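Local coordinates for protein GCN5-related N-acetyltransferase (Kribbella flavida, PDB 4MY0) that binds acetyl-CoA and probably transfers its acetyl group to amino groups, perhaps those of aminoglycosides, as a member of the GCN5-related N-acetyltransferase family, at residues A163-A168 with W198-E203; A289-R294 with A350-T355. All coordinates share one frame; numbering follows the deposited sequence.

Contact 1 (A163-A168 with W198-E203); sequences AGAKDA and WLEDEE
L199 reaches from the last turn of its helix toward the turn at G164-A168 and carries most of this contact. Its CG lies anti to the carbonyl carbon (chi1 -63°), and from there the CD1 branch does the touching, with the carbonyl oxygen of G164 3.5 Å from CD1 of L199. The same methyl comes within 3.9 Å of A168 CA and, more loosely, within 4.4 Å of A168 CB, so it packs against the turn at the point where helix 168-182 starts. Nearer its backbone, L199 CB lies alongside the G164-A165 peptide, 4.0 Å from A165 N.

One residue on, E200 meets the turn in a different manner. Its CG is anti to the backbone N (chi1 -175°) and the chain runs on extended, which carries the carboxylate alongside A165: OE1 of E200 stands 3.4 Å from CB of A165. K166 NZ is the nearest opposite charge across the contact, 6.7 Å from E200 OE1, too far for a salt bridge.

No hydrogen bond crosses between the segments, and bonds within the turn help to hold its shape. The backbone N of G164 donates almost straight (169°) to OD2 of D167, entering on the anti side of the carboxylate, while D167 N returns to G164 O. The other carboxylate oxygen of D167 forms a salt bridge with R161.

The contact packs the short 3-10 turn leading into helix 168-182 against the C-terminal end of helix 192-200. A168 also touches E192, I195 and A196 of that second helix. Backbone hydrogen bonding of A163 with A206 ties the turn to strand 205-209, and L199 continues onto A206 and onto V215 of strand 212-219.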
ATOM      1  N   ALA C 163       2.838  31.322 -22.474  1.00 34.73           N
ATOM      2  CA  ALA C 163       3.302  32.529 -21.801  1.00 32.21           C
ATOM      3  C   ALA C 163       4.718  32.342 -21.267  1.00 31.81           C
ATOM      4  O   ALA C 163       5.216  31.211 -21.163  1.00 28.29           O
ATOM      5  CB  ALA C 163       2.359  32.911 -20.673  1.00 30.53           C
ATOM      6  N   GLY C 164       5.347  33.460 -20.916  1.00 31.46           N
ATOM      7  CA  GLY C 164       6.645  33.446 -20.267  1.00 32.05           C
ATOM      8  C   GLY C 164       6.872  34.644 -19.359  1.00 33.35           C
ATOM      9  O   GLY C 164       5.927  35.341 -18.970  1.00 32.99           O
ATOM     10  N   ALA C 165       8.138  34.890 -19.040  1.00 33.46           N
ATOM     11  CA  ALA C 165       8.528  35.880 -18.047  1.00 35.68           C
ATOM     12  C   ALA C 165       7.932  37.266 -18.278  1.00 37.07           C
ATOM     13  O   ALA C 165       7.532  37.945 -17.321  1.00 33.20           O
ATOM     14  CB  ALA C 165      10.048  35.977 -17.984  1.00 39.94           C
ATOM     15  N   LYS C 166       7.894  37.690 -19.539  1.00 36.11           N
ATOM     16  CA  LYS C 166       7.458  39.042 -19.878  1.00 41.74           C
ATOM     17  C   LYS C 166       5.960  39.265 -19.667  1.00 39.52           C
ATOM     18  O   LYS C 166       5.475  40.388 -19.781  1.00 36.55           O
ATOM     19  CB  LYS C 166       7.829  39.375 -21.323  1.00 49.81           C
ATOM     20  CG  LYS C 166       9.325  39.345 -21.604  1.00 60.46           C
ATOM     21  CD  LYS C 166       9.763  37.994 -22.175  1.00 67.51           C
ATOM     22  CE  LYS C 166      11.267  37.751 -21.990  1.00 70.43           C
ATOM     23  NZ  LYS C 166      12.108  38.832 -22.581  1.00 71.63           N
ATOM     24  N   ASP C 167       5.226  38.194 -19.377  1.00 33.56           N
ATOM     25  CA  ASP C 167       3.793  38.304 -19.164  1.00 32.50           C
ATOM     26  C   ASP C 167       3.445  38.491 -17.688  1.00 33.48           C
ATOM     27  O   ASP C 167       2.273  38.488 -17.314  1.00 31.64           O
ATOM     28  CB  ASP C 167       3.094  37.068 -19.721  1.00 32.33           C
ATOM     29  CG  ASP C 167       3.257  36.944 -21.225  1.00 37.54           C
ATOM     30  OD1 ASP C 167       2.863  37.891 -21.943  1.00 40.11           O
ATOM     31  OD2 ASP C 167       3.785  35.901 -21.683  1.00 37.49           O
ATOM     32  N   ALA C 168       4.465  38.656 -16.850  1.00 34.46           N
ATOM     33  CA  ALA C 168       4.245  38.750 -15.408  1.00 31.22           C
ATOM     34  C   ALA C 168       3.264  39.864 -15.054  1.00 27.50           C
ATOM     35  O   ALA C 168       2.365  39.652 -14.252  1.00 26.98           O
ATOM     36  CB  ALA C 168       5.567  38.955 -14.671  1.00 33.90           C
ATOM     37  N   TRP C 198       8.881  32.628 -11.637  1.00 32.00           N
ATOM     38  CA  TRP C 198       7.943  31.520 -11.658  1.00 35.84           C
ATOM     39  C   TRP C 198       7.618  31.159 -13.106  1.00 35.71           C
ATOM     40  O   TRP C 198       7.634  29.985 -13.472  1.00 30.38           O
ATOM     41  CB  TRP C 198       6.699  31.963 -10.874  1.00 35.52           C
ATOM     42  CG  TRP C 198       5.558  31.002 -10.722  1.00 35.71           C
ATOM     43  CD1 TRP C 198       5.614  29.698 -10.307  1.00 35.99           C
ATOM     44  CD2 TRP C 198       4.163  31.304 -10.915  1.00 35.41           C
ATOM     45  NE1 TRP C 198       4.345  29.163 -10.267  1.00 34.39           N
ATOM     46  CE2 TRP C 198       3.437  30.128 -10.626  1.00 34.71           C
ATOM     47  CE3 TRP C 198       3.462  32.451 -11.318  1.00 33.90           C
ATOM     48  CZ2 TRP C 198       2.040  30.068 -10.724  1.00 33.72           C
ATOM     49  CZ3 TRP C 198       2.072  32.390 -11.416  1.00 34.68           C
ATOM     50  CH2 TRP C 198       1.378  31.203 -11.120  1.00 33.53           C
ATOM     51  N   LEU C 199       7.373  32.173 -13.935  1.00 37.95           N
ATOM     52  CA  LEU C 199       7.007  31.957 -15.334  1.00 33.16           C
ATOM     53  C   LEU C 199       8.209  31.618 -16.211  1.00 35.95           C
ATOM     54  O   LEU C 199       8.042  31.032 -17.278  1.00 38.56           O
ATOM     55  CB  LEU C 199       6.290  33.184 -15.905  1.00 34.49           C
ATOM     56  CG  LEU C 199       4.952  33.564 -15.266  1.00 33.07           C
ATOM     57  CD1 LEU C 199       4.408  34.861 -15.859  1.00 30.40           C
ATOM     58  CD2 LEU C 199       3.941  32.440 -15.411  1.00 27.21           C
ATOM     59  N   GLU C 200       9.415  31.991 -15.782  1.00 37.16           N
ATOM     60  CA  GLU C 200      10.622  31.663 -16.556  1.00 41.52           C
ATOM     61  C   GLU C 200      11.140  30.245 -16.255  1.00 38.13           C
ATOM     62  O   GLU C 200      11.860  29.660 -17.053  1.00 38.78           O
ATOM     63  CB  GLU C 200      11.730  32.709 -16.344  1.00 47.19           C
ATOM     64  CG  GLU C 200      12.965  32.487 -17.229  1.00 60.35           C
ATOM     65  CD  GLU C 200      13.754  33.762 -17.491  1.00 75.21           C
ATOM     66  OE1 GLU C 200      13.208  34.860 -17.256  1.00 79.57           O
ATOM     67  OE2 GLU C 200      14.923  33.665 -17.932  1.00 80.75           O
ATOM     68  N   ASP C 201      10.762  29.703 -15.100  1.00 36.74           N
ATOM     69  CA  ASP C 201      11.103  28.333 -14.732  1.00 36.61           C
ATOM     70  C   ASP C 201      10.569  27.358 -15.799  1.00 37.28           C
ATOM     71  O   ASP C 201       9.356  27.273 -16.034  1.00 37.06           O
ATOM     72  CB  ASP C 201      10.517  28.030 -13.347  1.00 35.98           C
ATOM     73  CG  ASP C 201      10.955  26.681 -12.782  1.00 40.90           C
ATOM     74  OD1 ASP C 201      11.248  25.747 -13.562  1.00 43.62           O
ATOM     75  OD2 ASP C 201      10.969  26.549 -11.539  1.00 44.58           O
ATOM     76  N   GLU C 202      11.479  26.631 -16.445  1.00 38.04           N
ATOM     77  CA  GLU C 202      11.115  25.711 -17.527  1.00 42.71           C
ATOM     78  C   GLU C 202      10.195  24.564 -17.093  1.00 35.40           C
ATOM     79  O   GLU C 202       9.592  23.901 -17.932  1.00 36.94           O
ATOM     80  CB  GLU C 202      12.371  25.137 -18.195  1.00 50.55           C
ATOM     81  CG  GLU C 202      12.870  25.937 -19.392  1.00 60.11           C
ATOM     82  CD  GLU C 202      14.181  25.398 -19.952  1.00 68.37           C
ATOM     83  OE1 GLU C 202      14.229  24.204 -20.329  1.00 70.58           O
ATOM     84  OE2 GLU C 202      15.164  26.171 -20.010  1.00 71.24           O
ATOM     85  N   GLU C 203      10.088  24.336 -15.787  1.00 33.91           N
ATOM     86  CA  GLU C 203       9.244  23.264 -15.259  1.00 35.81           C
ATOM     87  C   GLU C 203       7.798  23.707 -15.098  1.00 31.05           C
ATOM     88  O   GLU C 203       6.901  22.889 -14.871  1.00 30.51           O
ATOM     89  CB  GLU C 203       9.805  22.747 -13.936  1.00 38.92           C
ATOM     90  CG  GLU C 203      11.269  22.341 -14.072  1.00 50.10           C
ATOM     91  CD  GLU C 203      11.846  21.768 -12.798  1.00 59.87           C
ATOM     92  OE1 GLU C 203      12.923  21.135 -12.873  1.00 62.10           O
ATOM     93  OE2 GLU C 203      11.225  21.961 -11.727  1.00 63.24           O
TER

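Contact 2 (A289-R294 with A350-T355)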
ATOM      1  N   ALA C 289      -4.787  49.943  11.258  1.00 27.18           N
ATOM      2  CA  ALA C 289      -4.296  49.997   9.880  1.00 29.21           C
ATOM      3  C   ALA C 289      -4.762  48.778   9.097  1.00 28.30           C
ATOM      4  O   ALA C 289      -5.036  48.871   7.906  1.00 28.39           O
ATOM      5  CB  ALA C 289      -2.769  50.115   9.842  1.00 29.38           C
ATOM      6  N   ALA C 290      -4.840  47.629   9.763  1.00 24.60           N
ATOM      7  CA  ALA C 290      -5.385  46.422   9.134  1.00 23.35           C
ATOM      8  C   ALA C 290      -6.862  46.619   8.749  1.00 23.47           C
ATOM      9  O   ALA C 290      -7.318  46.176   7.682  1.00 23.32           O
ATOM     10  CB  ALA C 290      -5.238  45.217  10.082  1.00 22.25           C
ATOM     11  N   ILE C 291      -7.617  47.263   9.632  1.00 23.93           N
ATOM     12  CA  ILE C 291      -9.029  47.507   9.366  1.00 27.42           C
ATOM     13  C   ILE C 291      -9.174  48.526   8.231  1.00 29.48           C
ATOM     14  O   ILE C 291      -9.986  48.347   7.319  1.00 31.05           O
ATOM     15  CB  ILE C 291      -9.766  48.017  10.621  1.00 28.90           C
ATOM     16  CG1 ILE C 291      -9.969  46.885  11.635  1.00 29.84           C
ATOM     17  CG2 ILE C 291     -11.095  48.690  10.220  1.00 27.37           C
ATOM     18  CD1 ILE C 291     -10.755  45.670  11.069  1.00 26.43           C
ATOM     19  N   ALA C 292      -8.372  49.588   8.288  1.00 25.89           N
ATOM     20  CA  ALA C 292      -8.422  50.647   7.284  1.00 34.16           C
ATOM     21  C   ALA C 292      -8.139  50.128   5.882  1.00 32.58           C
ATOM     22  O   ALA C 292      -8.670  50.655   4.910  1.00 31.58           O
ATOM     23  CB  ALA C 292      -7.444  51.768   7.635  1.00 34.73           C
ATOM     24  N   ALA C 293      -7.302  49.096   5.772  1.00 26.23           N
ATOM     25  CA  ALA C 293      -6.917  48.587   4.453  1.00 28.66           C
ATOM     26  C   ALA C 293      -7.821  47.451   3.947  1.00 33.06           C
ATOM     27  O   ALA C 293      -7.762  47.091   2.768  1.00 36.25           O
ATOM     28  CB  ALA C 293      -5.459  48.154   4.460  1.00 31.67           C
ATOM     29  N   ARG C 294      -8.648  46.890   4.835  1.00 29.33           N
ATOM     30  CA  ARG C 294      -9.504  45.756   4.487  1.00 29.78           C
ATOM     31  C   ARG C 294     -10.674  46.177   3.601  1.00 30.51           C
ATOM     32  O   ARG C 294     -11.185  47.286   3.730  1.00 34.53           O
ATOM     33  CB  ARG C 294     -10.063  45.095   5.757  1.00 27.24           C
ATOM     34  CG  ARG C 294     -10.619  43.678   5.518  1.00 24.97           C
ATOM     35  CD  ARG C 294     -11.279  43.112   6.760  1.00 28.32           C
ATOM     36  NE  ARG C 294     -11.436  41.648   6.735  1.00 28.95           N
ATOM     37  CZ  ARG C 294     -12.428  41.015   6.107  1.00 29.57           C
ATOM     38  NH1 ARG C 294     -13.337  41.714   5.437  1.00 31.43           N
ATOM     39  NH2 ARG C 294     -12.522  39.685   6.144  1.00 32.03           N
ATOM     40  N   ALA C 350      -8.849  35.851  14.092  1.00 22.95           N
ATOM     41  CA  ALA C 350      -9.882  34.970  13.544  1.00 23.70           C
ATOM     42  C   ALA C 350     -11.122  35.769  13.102  1.00 27.27           C
ATOM     43  O   ALA C 350     -11.707  35.497  12.046  1.00 26.62           O
ATOM     44  CB  ALA C 350     -10.261  33.892  14.548  1.00 22.29           C
ATOM     45  N   LEU C 351     -11.519  36.753  13.906  1.00 27.31           N
ATOM     46  CA  LEU C 351     -12.639  37.624  13.540  1.00 25.82           C
ATOM     47  C   LEU C 351     -12.339  38.376  12.237  1.00 25.36           C
ATOM     48  O   LEU C 351     -13.194  38.463  11.343  1.00 25.79           O
ATOM     49  CB  LEU C 351     -12.933  38.618  14.669  1.00 25.72           C
ATOM     50  CG  LEU C 351     -13.909  39.744  14.342  1.00 29.86           C
ATOM     51  CD1 LEU C 351     -15.286  39.168  14.135  1.00 29.58           C
ATOM     52  CD2 LEU C 351     -13.933  40.846  15.418  1.00 30.25           C
ATOM     53  N   TYR C 352     -11.116  38.899  12.127  1.00 23.01           N
ATOM     54  CA  TYR C 352     -10.667  39.621  10.932  1.00 23.27           C
ATOM     55  C   TYR C 352     -10.736  38.721   9.707  1.00 25.12           C
ATOM     56  O   TYR C 352     -10.993  39.185   8.592  1.00 23.75           O
ATOM     57  CB  TYR C 352      -9.228  40.105  11.132  1.00 21.84           C
ATOM     58  CG  TYR C 352      -8.681  40.992  10.030  1.00 23.44           C
ATOM     59  CD1 TYR C 352      -8.767  42.376  10.132  1.00 25.26           C
ATOM     60  CD2 TYR C 352      -8.051  40.453   8.905  1.00 22.72           C
ATOM     61  CE1 TYR C 352      -8.267  43.202   9.139  1.00 24.12           C
ATOM     62  CE2 TYR C 352      -7.528  41.277   7.903  1.00 21.89           C
ATOM     63  CZ  TYR C 352      -7.644  42.653   8.038  1.00 25.83           C
ATOM     64  OH  TYR C 352      -7.150  43.501   7.072  1.00 21.75           O
ATOM     65  N   ALA C 353     -10.505  37.431   9.923  1.00 20.30           N
ATOM     66  CA  ALA C 353     -10.508  36.462   8.834  1.00 26.89           C
ATOM     67  C   ALA C 353     -11.911  35.974   8.470  1.00 29.32           C
ATOM     68  O   ALA C 353     -12.058  35.174   7.548  1.00 33.02           O
ATOM     69  CB  ALA C 353      -9.620  35.263   9.189  1.00 25.86           C
ATOM     70  N   GLY C 354     -12.928  36.423   9.206  1.00 26.80           N
ATOM     71  CA  GLY C 354     -14.302  36.012   8.946  1.00 26.94           C
ATOM     72  C   GLY C 354     -14.787  34.755   9.670  1.00 29.21           C
ATOM     73  O   GLY C 354     -15.836  34.208   9.338  1.00 29.83           O
ATOM     74  N   THR C 355     -14.047  34.283  10.665  1.00 26.15           N
ATOM     75  CA  THR C 355     -14.522  33.150  11.463  1.00 25.95           C
ATOM     76  C   THR C 355     -15.801  33.564  12.215  1.00 31.17           C
ATOM     77  O   THR C 355     -15.846  34.631  12.822  1.00 30.81           O
ATOM     78  CB  THR C 355     -13.424  32.686  12.446  1.00 29.77           C
ATOM     79  OG1 THR C 355     -12.211  32.454  11.718  1.00 30.82           O
ATOM     80  CG2 THR C 355     -13.823  31.403  13.186  1.00 25.38           C
TER
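The carbonyl oxygen of Y352 receives two N-H groups from the guanidinium of R294: NH2 at 2.9 Å, with an N-H...O angle of 136°, and NE by a weak bond of 3.1 Å. Y352 O lies at the guanidinium edge, and NH2 approaches it 20° out of the carbonyl plane. At the other end of the tyrosine, OH donates to A290 O over 2.7 Å, coming from above that carbonyl's plane. R294 reaches the backbone at the base of the tyrosine, and the hydroxyl reaches A290 O in helix 287-293; the two side chains lie antiparallel. The arginine chain, extended from CG to NE, runs over one ring face; its CD sits 4.1 Å from the ring centroid in a CH-pi contact, and the guanidinium stands nearly upright to the ring, 84° between planes. A290 CB meets Y352 CE1 at 3.8 Å, and CD1 of I291 comes to the ring edge, 4.0 Å from CD1 of Y352.

The contact joins the C-terminal ends of helices 287-293 and 345-352, within the sterol carrier protein domain. Helix 345-352 finishes in a Schellman motif at G354, whose positive phi would jam a CB against the preceding carbonyl. With an alanine in place of R294, the Y352 carbonyl would probably lose both N-H donors from the guanidinium, and the ring face would lose the methylene CD that lies over it. W75, from strand 61-75, meets the Y352 ring edge-to-face and also touches R294, while L282 and L284 of strand 274-284 pack against the same tyrosine.

Overall arrangement
Contact 1 is complete in the sequence before the first residue of contact 2, so the two follow in series, and they lie on opposite sides of the chain's centre. Their centres are 33 Å apart and their nearest atoms about 21 Å apart, without touching. Contact 1 joins the turn before helix 168-182 to the end of helix 192-200, beside strands 205-209 and 212-219, whereas contact 2 joins helices 287-293 and 345-352 in the sterol carrier protein domain. Strand 274-284 leads from the second acetyltransferase region into helix 287-293, and contact 2 also reaches strand 61-75 of the first. Both lie away from the acetyl-CoA binding sites, each packing a separate part of this multidomain chain.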